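Local coordinates for protein farnesyltransferase, putative (Trypanosoma cruzi, PDB 3WCA) that probably condenses two farnesyl diphosphate molecules into squalene, using NADPH or NADH and magnesium ions, at the entry to sterol biosynthesis, at residues H93-C98 against H116-Y121; F221-I226 against N251-D256; L293-K298 against A338-Q343. The protein carries 1 engineered substitution. All blocks are in the same frame, centred on the assembly; numbering follows the deposited sequence.

Contact 1: H93-C98 against H116-Y121; sequences HDTTWC and HVTRAY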
loop_
_atom_site.group_PDB
_atom_site.type_symbol
_atom_site.label_atom_id
_atom_site.label_comp_id
_atom_site.label_asym_id
_atom_site.label_seq_id
_atom_site.Cartn_x
_atom_site.Cartn_y
_atom_site.Cartn_z
ATOM N N HIS A 93 9.325 6.463 -22.604
ATOM C CA HIS A 93 10.207 7.199 -23.501
ATOM C C HIS A 93 9.503 7.641 -24.783
ATOM O O HIS A 93 10.152 8.042 -25.745
ATOM C CB HIS A 93 11.417 6.333 -23.857
ATOM C CG HIS A 93 12.217 5.890 -22.672
ATOM N ND1 HIS A 93 12.922 6.772 -21.877
ATOM C CD2 HIS A 93 12.420 4.661 -22.140
ATOM C CE1 HIS A 93 13.523 6.104 -20.908
ATOM N NE2 HIS A 93 13.234 4.822 -21.045
ATOM N N ASP A 94 8.177 7.571 -24.796
ATOM C CA ASP A 94 7.403 7.960 -25.971
ATOM C C ASP A 94 6.423 9.069 -25.597
ATOM O O ASP A 94 5.257 8.810 -25.301
ATOM C CB ASP A 94 6.644 6.745 -26.514
ATOM C CG ASP A 94 5.853 7.061 -27.770
ATOM O OD1 ASP A 94 5.784 8.251 -28.139
ATOM O OD2 ASP A 94 5.296 6.122 -28.381
ATOM N N THR A 95 6.905 10.306 -25.631
ATOM C CA THR A 95 6.108 11.474 -25.266
ATOM C C THR A 95 4.816 11.700 -26.048
ATOM O O THR A 95 4.125 12.695 -25.826
ATOM C CB THR A 95 6.948 12.763 -25.360
ATOM O OG1 THR A 95 7.515 12.865 -26.670
ATOM C CG2 THR A 95 8.067 12.752 -24.329
ATOM N N THR A 96 4.479 10.793 -26.957
ATOM C CA THR A 96 3.257 10.958 -27.732
ATOM C C THR A 96 2.239 9.872 -27.410
ATOM O O THR A 96 1.096 9.919 -27.865
ATOM C CB THR A 96 3.550 10.959 -29.261
ATOM O OG1 THR A 96 2.329 11.151 -29.982
ATOM C CG2 THR A 96 4.173 9.649 -29.697
ATOM N N TRP A 97 2.650 8.904 -26.603
ATOM C CA TRP A 97 1.763 7.810 -26.239
ATOM C C TRP A 97 0.683 8.207 -25.226
ATOM O O TRP A 97 0.903 9.062 -24.367
ATOM C CB TRP A 97 2.573 6.645 -25.668
ATOM C CG TRP A 97 1.739 5.433 -25.457
ATOM C CD1 TRP A 97 1.493 4.445 -26.361
ATOM C CD2 TRP A 97 0.969 5.115 -24.293
ATOM N NE1 TRP A 97 0.617 3.527 -25.835
ATOM C CE2 TRP A 97 0.278 3.915 -24.564
ATOM C CE3 TRP A 97 0.796 5.727 -23.043
ATOM C CZ2 TRP A 97 -0.577 3.312 -23.635
ATOM C CZ3 TRP A 97 -0.054 5.129 -22.119
ATOM C CH2 TRP A 97 -0.729 3.932 -22.422
ATOM N N CYS A 98 -0.484 7.575 -25.347
ATOM C CA CYS A 98 -1.614 7.801 -24.447
ATOM C C CYS A 98 -2.708 6.764 -24.730
ATOM O O CYS A 98 -2.712 6.131 -25.787
ATOM C CB CYS A 98 -2.164 9.225 -24.600
ATOM S SG CYS A 98 -3.052 9.553 -26.128
ATOM N N HIS A 116 1.828 14.416 -20.310
ATOM C CA HIS A 116 2.456 15.245 -19.286
ATOM C C HIS A 116 3.377 14.462 -18.374
ATOM O O HIS A 116 4.400 14.973 -17.934
ATOM C CB HIS A 116 1.403 15.956 -18.443
ATOM C CG HIS A 116 0.565 16.920 -19.217
ATOM N ND1 HIS A 116 -0.724 16.636 -19.610
ATOM C CD2 HIS A 116 0.840 18.159 -19.690
ATOM C CE1 HIS A 116 -1.210 17.659 -20.292
ATOM N NE2 HIS A 116 -0.280 18.596 -20.355
ATOM N N VAL A 117 3.009 13.217 -18.098
ATOM C CA VAL A 117 3.803 12.362 -17.228
ATOM C C VAL A 117 5.104 11.937 -17.898
ATOM O O VAL A 117 6.169 11.982 -17.288
ATOM C CB VAL A 117 3.019 11.086 -16.831
ATOM C CG1 VAL A 117 3.804 10.303 -15.798
ATOM C CG2 VAL A 117 1.657 11.459 -16.297
ATOM N N THR A 118 5.019 11.509 -19.153
ATOM C CA THR A 118 6.220 11.078 -19.863
ATOM C C THR A 118 7.164 12.250 -20.093
ATOM O O THR A 118 8.383 12.086 -20.036
ATOM C CB THR A 118 5.877 10.421 -21.202
ATOM O OG1 THR A 118 5.092 11.321 -21.991
ATOM C CG2 THR A 118 5.100 9.134 -20.969
ATOM N N ARG A 119 6.614 13.434 -20.346
ATOM C CA ARG A 119 7.469 14.605 -20.551
ATOM C C ARG A 119 8.230 14.873 -19.263
ATOM O O ARG A 119 9.453 14.971 -19.260
ATOM C CB ARG A 119 6.651 15.849 -20.894
ATOM C CG ARG A 119 5.865 15.770 -22.175
ATOM C CD ARG A 119 5.435 17.162 -22.584
ATOM N NE ARG A 119 4.409 17.143 -23.618
ATOM C CZ ARG A 119 4.214 18.131 -24.484
ATOM N NH1 ARG A 119 4.984 19.216 -24.442
ATOM N NH2 ARG A 119 3.245 18.042 -25.383
ATOM N N ALA A 120 7.484 15.004 -18.171
ATOM C CA ALA A 120 8.073 15.249 -16.863
ATOM C C ALA A 120 9.108 14.168 -16.587
ATOM O O ALA A 120 10.171 14.429 -16.023
ATOM C CB ALA A 120 6.992 15.218 -15.797
ATOM N N TYR A 121 8.784 12.950 -16.999
ATOM C CA TYR A 121 9.671 11.811 -16.809
ATOM C C TYR A 121 11.007 12.033 -17.516
ATOM O O TYR A 121 12.069 11.793 -16.939
ATOM C CB TYR A 121 9.006 10.550 -17.365
ATOM C CG TYR A 121 9.865 9.307 -17.326
ATOM C CD1 TYR A 121 9.852 8.459 -16.219
ATOM C CD2 TYR A 121 10.680 8.969 -18.409
ATOM C CE1 TYR A 121 10.627 7.297 -16.192
ATOM C CE2 TYR A 121 11.459 7.813 -18.392
ATOM C CZ TYR A 121 11.427 6.982 -17.283
ATOM O OH TYR A 121 12.188 5.838 -17.263
HETATM O O HOH W 1 14.750 4.004 -18.174
#

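Contact 2: F221-I226 against N251-D256; sequences FWPREI and NAMVAD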
loop_
_atom_site.group_PDB
_atom_site.type_symbol
_atom_site.label_atom_id
_atom_site.label_comp_id
_atom_site.label_asym_id
_atom_site.label_seq_id
_atom_site.Cartn_x
_atom_site.Cartn_y
_atom_site.Cartn_z
ATOM N N PHE A 221 -9.502 -10.379 -2.183
ATOM C CA PHE A 221 -8.068 -10.453 -1.959
ATOM C C PHE A 221 -7.710 -11.361 -0.795
ATOM O O PHE A 221 -6.643 -11.963 -0.785
ATOM C CB PHE A 221 -7.513 -9.048 -1.726
ATOM C CG PHE A 221 -7.719 -8.124 -2.891
ATOM C CD1 PHE A 221 -6.922 -8.233 -4.029
ATOM C CD2 PHE A 221 -8.740 -7.176 -2.873
ATOM C CE1 PHE A 221 -7.141 -7.405 -5.142
ATOM C CE2 PHE A 221 -8.970 -6.345 -3.977
ATOM C CZ PHE A 221 -8.167 -6.463 -5.117
ATOM N N TRP A 222 -8.590 -11.458 0.193
ATOM C CA TRP A 222 -8.314 -12.324 1.331
ATOM C C TRP A 222 -8.019 -13.715 0.745
ATOM O O TRP A 222 -8.772 -14.218 -0.094
ATOM C CB TRP A 222 -9.531 -12.356 2.263
ATOM C CG TRP A 222 -9.770 -11.065 3.009
ATOM C CD1 TRP A 222 -9.369 -9.806 2.637
ATOM C CD2 TRP A 222 -10.479 -10.907 4.246
ATOM N NE1 TRP A 222 -9.786 -8.877 3.566
ATOM C CE2 TRP A 222 -10.471 -9.526 4.563
ATOM C CE3 TRP A 222 -11.127 -11.799 5.118
ATOM C CZ2 TRP A 222 -11.083 -9.016 5.719
ATOM C CZ3 TRP A 222 -11.735 -11.292 6.265
ATOM C CH2 TRP A 222 -11.708 -9.909 6.554
ATOM N N PRO A 223 -6.909 -14.344 1.166
ATOM C CA PRO A 223 -6.532 -15.671 0.664
ATOM C C PRO A 223 -7.406 -16.823 1.161
ATOM O O PRO A 223 -7.709 -16.924 2.354
ATOM C CB PRO A 223 -5.090 -15.807 1.128
ATOM C CG PRO A 223 -5.134 -15.122 2.455
ATOM C CD PRO A 223 -5.919 -13.865 2.146
ATOM N N ARG A 224 -7.806 -17.691 0.237
ATOM C CA ARG A 224 -8.625 -18.844 0.590
ATOM C C ARG A 224 -7.954 -19.620 1.725
ATOM O O ARG A 224 -8.607 -20.043 2.674
ATOM C CB ARG A 224 -8.798 -19.754 -0.631
ATOM C CG ARG A 224 -9.503 -21.077 -0.346
ATOM C CD ARG A 224 -9.519 -21.965 -1.582
ATOM N NE ARG A 224 -10.381 -21.413 -2.619
ATOM C CZ ARG A 224 -11.704 -21.515 -2.621
ATOM N NH1 ARG A 224 -12.319 -22.163 -1.641
ATOM N NH2 ARG A 224 -12.413 -20.954 -3.595
ATOM N N GLU A 225 -6.640 -19.793 1.632
ATOM C CA GLU A 225 -5.917 -20.522 2.658
ATOM C C GLU A 225 -6.291 -20.031 4.051
ATOM O O GLU A 225 -6.280 -20.804 5.004
ATOM C CB GLU A 225 -4.402 -20.392 2.461
ATOM C CG GLU A 225 -3.612 -21.367 3.327
ATOM C CD GLU A 225 -2.106 -21.188 3.228
ATOM O OE1 GLU A 225 -1.613 -20.844 2.135
ATOM O OE2 GLU A 225 -1.410 -21.412 4.243
ATOM N N ILE A 226 -6.633 -18.754 4.176
ATOM C CA ILE A 226 -7.003 -18.224 5.481
ATOM C C ILE A 226 -8.511 -18.260 5.739
ATOM O O ILE A 226 -8.949 -18.705 6.807
ATOM C CB ILE A 226 -6.465 -16.766 5.678
ATOM C CG1 ILE A 226 -4.941 -16.799 5.792
ATOM C CG2 ILE A 226 -7.078 -16.128 6.927
ATOM C CD1 ILE A 226 -4.294 -15.444 6.062
ATOM N N ASN A 251 -9.924 -11.356 12.337
ATOM C CA ASN A 251 -8.829 -11.340 13.304
ATOM C C ASN A 251 -7.605 -12.107 12.830
ATOM O O ASN A 251 -6.478 -11.750 13.164
ATOM C CB ASN A 251 -9.298 -11.870 14.665
ATOM C CG ASN A 251 -10.231 -10.907 15.356
ATOM O OD1 ASN A 251 -10.298 -9.731 14.982
ATOM N ND2 ASN A 251 -10.959 -11.388 16.364
ATOM N N ALA A 252 -7.825 -13.155 12.046
ATOM C CA ALA A 252 -6.715 -13.948 11.519
ATOM C C ALA A 252 -6.003 -13.130 10.450
ATOM O O ALA A 252 -4.803 -13.280 10.235
ATOM C CB ALA A 252 -7.225 -15.261 10.915
ATOM N N MET A 253 -6.742 -12.262 9.774
ATOM C CA MET A 253 -6.119 -11.437 8.750
ATOM C C MET A 253 -5.208 -10.429 9.443
ATOM O O MET A 253 -4.065 -10.219 9.029
ATOM C CB MET A 253 -7.180 -10.723 7.926
ATOM C CG MET A 253 -7.986 -11.659 7.033
ATOM S SD MET A 253 -7.063 -12.355 5.625
ATOM C CE MET A 253 -6.714 -10.867 4.683
ATOM N N VAL A 254 -5.718 -9.828 10.515
ATOM C CA VAL A 254 -4.960 -8.856 11.289
ATOM C C VAL A 254 -3.657 -9.509 11.768
ATOM O O VAL A 254 -2.570 -8.947 11.595
ATOM C CB VAL A 254 -5.786 -8.361 12.487
ATOM C CG1 VAL A 254 -4.931 -7.508 13.411
ATOM C CG2 VAL A 254 -6.963 -7.543 11.983
ATOM N N ALA A 255 -3.772 -10.702 12.355
ATOM C CA ALA A 255 -2.599 -11.432 12.840
ATOM C C ALA A 255 -1.587 -11.579 11.716
ATOM O O ALA A 255 -0.384 -11.462 11.920
ATOM C CB ALA A 255 -3.007 -12.816 13.351
ATOM N N ASP A 256 -2.080 -11.833 10.515
ATOM C CA ASP A 256 -1.179 -11.990 9.390
ATOM C C ASP A 256 -0.444 -10.678 9.068
ATOM O O ASP A 256 0.747 -10.682 8.750
ATOM C CB ASP A 256 -1.948 -12.464 8.173
ATOM C CG ASP A 256 -1.074 -12.561 6.948
ATOM O OD1 ASP A 256 -0.250 -13.494 6.895
ATOM O OD2 ASP A 256 -1.206 -11.699 6.049
#

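Contact 3: L293-K298 against A338-Q343; sequences LVFNNK and ARMNAQ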
loop_
_atom_site.group_PDB
_atom_site.type_symbol
_atom_site.label_atom_id
_atom_site.label_comp_id
_atom_site.label_asym_id
_atom_site.label_seq_id
_atom_site.Cartn_x
_atom_site.Cartn_y
_atom_site.Cartn_z
ATOM N N LEU A 293 -8.108 -0.312 14.778
ATOM C CA LEU A 293 -9.539 -0.045 14.727
ATOM C C LEU A 293 -10.340 -1.172 14.075
ATOM O O LEU A 293 -11.458 -1.455 14.497
ATOM C CB LEU A 293 -9.807 1.250 13.963
ATOM C CG LEU A 293 -10.153 2.497 14.778
ATOM C CD1 LEU A 293 -9.044 2.820 15.766
ATOM C CD2 LEU A 293 -10.378 3.660 13.821
ATOM N N VAL A 294 -9.788 -1.814 13.047
ATOM C CA VAL A 294 -10.524 -2.878 12.384
ATOM C C VAL A 294 -10.461 -4.190 13.137
ATOM O O VAL A 294 -11.319 -5.047 12.958
ATOM C CB VAL A 294 -10.033 -3.153 10.936
ATOM C CG1 VAL A 294 -10.148 -1.897 10.096
ATOM C CG2 VAL A 294 -8.614 -3.694 10.958
ATOM N N PHE A 295 -9.443 -4.354 13.966
ATOM C CA PHE A 295 -9.293 -5.587 14.708
ATOM C C PHE A 295 -10.503 -5.894 15.593
ATOM O O PHE A 295 -10.960 -5.042 16.339
ATOM C CB PHE A 295 -8.037 -5.528 15.576
ATOM C CG PHE A 295 -7.838 -6.748 16.432
ATOM C CD1 PHE A 295 -7.701 -8.006 15.854
ATOM C CD2 PHE A 295 -7.790 -6.639 17.820
ATOM C CE1 PHE A 295 -7.518 -9.146 16.651
ATOM C CE2 PHE A 295 -7.609 -7.764 18.627
ATOM C CZ PHE A 295 -7.472 -9.026 18.040
ATOM N N ASN A 296 -11.004 -7.123 15.498
ATOM C CA ASN A 296 -12.128 -7.574 16.307
ATOM C C ASN A 296 -13.319 -6.628 16.183
ATOM O O ASN A 296 -14.107 -6.504 17.110
ATOM C CB ASN A 296 -11.675 -7.676 17.772
ATOM C CG ASN A 296 -12.461 -8.715 18.569
ATOM O OD1 ASN A 296 -12.925 -9.705 18.028
ATOM N ND2 ASN A 296 -12.590 -8.493 19.869
ATOM N N ASN A 297 -13.452 -5.979 15.026
ATOM C CA ASN A 297 -14.539 -5.025 14.792
ATOM C C ASN A 297 -15.485 -5.545 13.727
ATOM O O ASN A 297 -15.146 -5.545 12.549
ATOM C CB ASN A 297 -13.965 -3.674 14.339
ATOM C CG ASN A 297 -15.029 -2.589 14.219
ATOM O OD1 ASN A 297 -16.230 -2.862 14.297
ATOM N ND2 ASN A 297 -14.587 -1.345 14.020
ATOM N N LYS A 298 -16.683 -5.962 14.123
ATOM C CA LYS A 298 -17.611 -6.506 13.142
ATOM C C LYS A 298 -18.198 -5.480 12.170
ATOM O O LYS A 298 -18.837 -5.844 11.182
ATOM C CB LYS A 298 -18.723 -7.308 13.850
ATOM C CG LYS A 298 -20.040 -6.610 14.031
ATOM C CD LYS A 298 -20.036 -5.685 15.219
ATOM C CE LYS A 298 -21.447 -5.189 15.488
ATOM N NZ LYS A 298 -22.374 -6.323 15.742
ATOM N N ALA A 338 -5.559 -4.382 23.526
ATOM C CA ALA A 338 -6.571 -4.144 24.546
ATOM C C ALA A 338 -7.974 -4.525 24.085
ATOM O O ALA A 338 -8.840 -4.837 24.905
ATOM C CB ALA A 338 -6.545 -2.679 24.975
ATOM N N ARG A 339 -8.191 -4.519 22.775
ATOM C CA ARG A 339 -9.499 -4.837 22.219
ATOM C C ARG A 339 -9.874 -6.316 22.120
ATOM O O ARG A 339 -10.884 -6.644 21.498
ATOM C CB ARG A 339 -9.649 -4.194 20.839
ATOM C CG ARG A 339 -9.701 -2.671 20.864
ATOM C CD ARG A 339 -10.096 -2.115 19.505
ATOM N NE ARG A 339 -11.232 -2.850 18.957
ATOM C CZ ARG A 339 -11.959 -2.456 17.916
ATOM N NH1 ARG A 339 -11.679 -1.315 17.294
ATOM N NH2 ARG A 339 -12.969 -3.208 17.496
ATOM N N MET A 340 -9.093 -7.212 22.719
ATOM C CA MET A 340 -9.432 -8.636 22.645
ATOM C C MET A 340 -9.599 -9.307 24.008
ATOM O O MET A 340 -9.313 -8.710 25.048
ATOM C CB MET A 340 -8.390 -9.405 21.825
ATOM C CG MET A 340 -7.144 -9.808 22.592
ATOM S SD MET A 340 -6.051 -10.855 21.597
ATOM C CE MET A 340 -4.423 -10.309 22.184
ATOM N N ASN A 341 -10.065 -10.554 23.981
ATOM C CA ASN A 341 -10.289 -11.355 25.188
ATOM C C ASN A 341 -9.622 -12.729 25.103
ATOM O O ASN A 341 -9.225 -13.175 24.025
ATOM C CB ASN A 341 -11.790 -11.556 25.426
ATOM C CG ASN A 341 -12.363 -10.581 26.433
ATOM O OD1 ASN A 341 -11.895 -10.501 27.570
ATOM N ND2 ASN A 341 -13.387 -9.839 26.025
ATOM N N ALA A 342 -9.512 -13.398 26.248
ATOM C CA ALA A 342 -8.909 -14.724 26.307
ATOM C C ALA A 342 -9.839 -15.735 25.638
ATOM O O ALA A 342 -9.443 -16.866 25.345
ATOM C CB ALA A 342 -8.657 -15.116 27.759
ATOM N N GLN A 343 -11.079 -15.308 25.399
ATOM C CA GLN A 343 -12.104 -16.137 24.761
ATOM C C GLN A 343 -11.825 -16.321 23.274
ATOM O O GLN A 343 -11.955 -17.421 22.739
ATOM C CB GLN A 343 -13.488 -15.494 24.924
ATOM C CG GLN A 343 -13.552 -14.044 24.438
ATOM C CD GLN A 343 -14.778 -13.739 23.586
ATOM O OE1 GLN A 343 -14.978 -14.338 22.527
ATOM N NE2 GLN A 343 -15.596 -12.795 24.042
#

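Contact 1: H93-C98 against H116-Y121
H93 and Y121 form an offset edge-to-face pair: the tyrosine edge is directed at the imidazole face, with centroids 5.5 Å apart and planes at 72°. The closest atoms are H93 CE1 and Y121 CE2, at 3.7 Å. With CG of Y121 anti to the backbone N (chi1 176°), the phenol is carried off helix 115-122 toward the loop.

The polar link here is thin. One water donates to Y121 OH at 3.3 Å and lies in the imidazole plane near H93 NE2, a weak bond at a similar length, while the hydroxyl has a firmer partner in Q129 O on helix 126-147.

Van der Waals contact joins the threonines. T118 OG1 sits 3.4 Å from T95 CA, but its hydrogen bond goes to T115 O within its own helix. T95 CG2 rests 4.3 Å from R119 CG, against the aliphatic root of the arginine. A type I turn from D94 to W97, closed by W97 N to D94 O at 2.9 Å, presents T95 to the helix.

No direct hydrogen bond spans the segments: T118 and Y121 spend their hydroxyls on T115 and Q129, leaving the ring pair and T95 contacts to join loop to helix.

Contact 2: F221-I226 against N251-D256
I226 N donates to P223 O at 2.8 Å, closing the first turn of the short helix 224-227, with P223 at its N-cap position. W222, just before the turn, and P223 and I226 within it face helix 243-258, where M253 meets all three; the motif at the centre is a Met-aromatic contact, within the all-helical fold of the squalene/phytoene synthase family.

The M253 chain is bent at both chi2 (-70°) and chi3 (-65°), and this curl lays it along one indole face. CG stands 3.6 Å above the W222 plane, offset toward the rim on the six-membered side. The methyl group makes a CH-pi contact, M253 CE lying 3.5 Å from the centroid of the W222 five-membered ring and 14° off the normal. M253 SD is also over that ring, 4.2 Å from its centroid. The indole is steadied from outside the contact: W222 NE1 bonds to I205 O, and F209 meets the ring at an inclined angle.

The sulfur has further neighbours. P223 CD touches M253 SD at 4.0 Å, and Y157 of helix 154-179 packs on both residues. Both branches of I226 touch the sulfur as well; CG2, anti to the backbone N, goes on to A252, and CD1 at the end of the other branch goes on to D256.

D256 touches through CB, while its OD2 forms a salt bridge with K202. No hydrogen bond crosses between the segments; the contacts are apolar, and W222, P223, I226 and M253 are all buried. I226 CG2 lies 4.1 Å from A252 CB, and I226 CD1 lies 4.3 Å from D256 CB.

Contact 3: L293-K298 against A338-Q343
R339 sets its guanidinium group against L293 O in the last turn of helix 274-294 and F295 O just beyond it, and N296 returns a hydrogen bond to the arginine's own backbone. The N296 bond is well formed: N296 ND2 to R339 O is 3.0 Å, with an N-H...O angle of 154° and the donor in the carbonyl plane. At the other end of the amide, N296 OD1 accepts from N251 ND2 of helix 243-258, so both ends of the group are engaged and its flip is fixed.

The tight part lies beneath. A type II turn from V294 to N297 gives N296 a left-handed backbone, and the ring of F295, the buried residue of the contact, packs on V254 and I350. M340 CB meets that ring at its edge, 3.7 Å from F295 CE2, and N296 CB stands over the centre of one face. I350 of helix 347-362 also packs on M340.

At the partly exposed rim the arginine is close but poorly directed. Its chain bends at chi3, turning the guanidinium toward L293 O. The bond from R339 NH1 to L293 O is short, 2.8 Å, but weak because its angle is only 118°; the same oxygen also takes N297 ND2 at 3.2 Å and a straighter 155°, while N297 OD1 accepts from D299 N. F295 O lies over one guanidinium face, 3.0 Å from R339 NH2, where the angle is too poor for a hydrogen bond.

The arginine thus appears to be held more by electrostatics than by directed bonds: a positive group at a helix C-terminal end would probably be favoured by the helix dipole, while the directional tie runs through N296.

Contact 2 is the buried one of the three; contact 1 is partly buried and contact 3 lies at the surface. Contact 1 stands apart, on the opposite side of the chain's centre, its centre about 39 Å from that of contact 2 and about 48 Å from that of contact 3. Contacts 2 and 3 adjoin, centres about 15 Å apart: N251 and V254 of helix 243-258, whose M253 serves contact 2, touch contact 3, with N251 OD1 2.8 Å from N296 N, a probable hydrogen bond. Contact 2 joins thioether and indole, contact 1 an aromatic pair with a weak water link, and contact 3 arginine and asparagine with backbone carbonyls, besides F295 against M340.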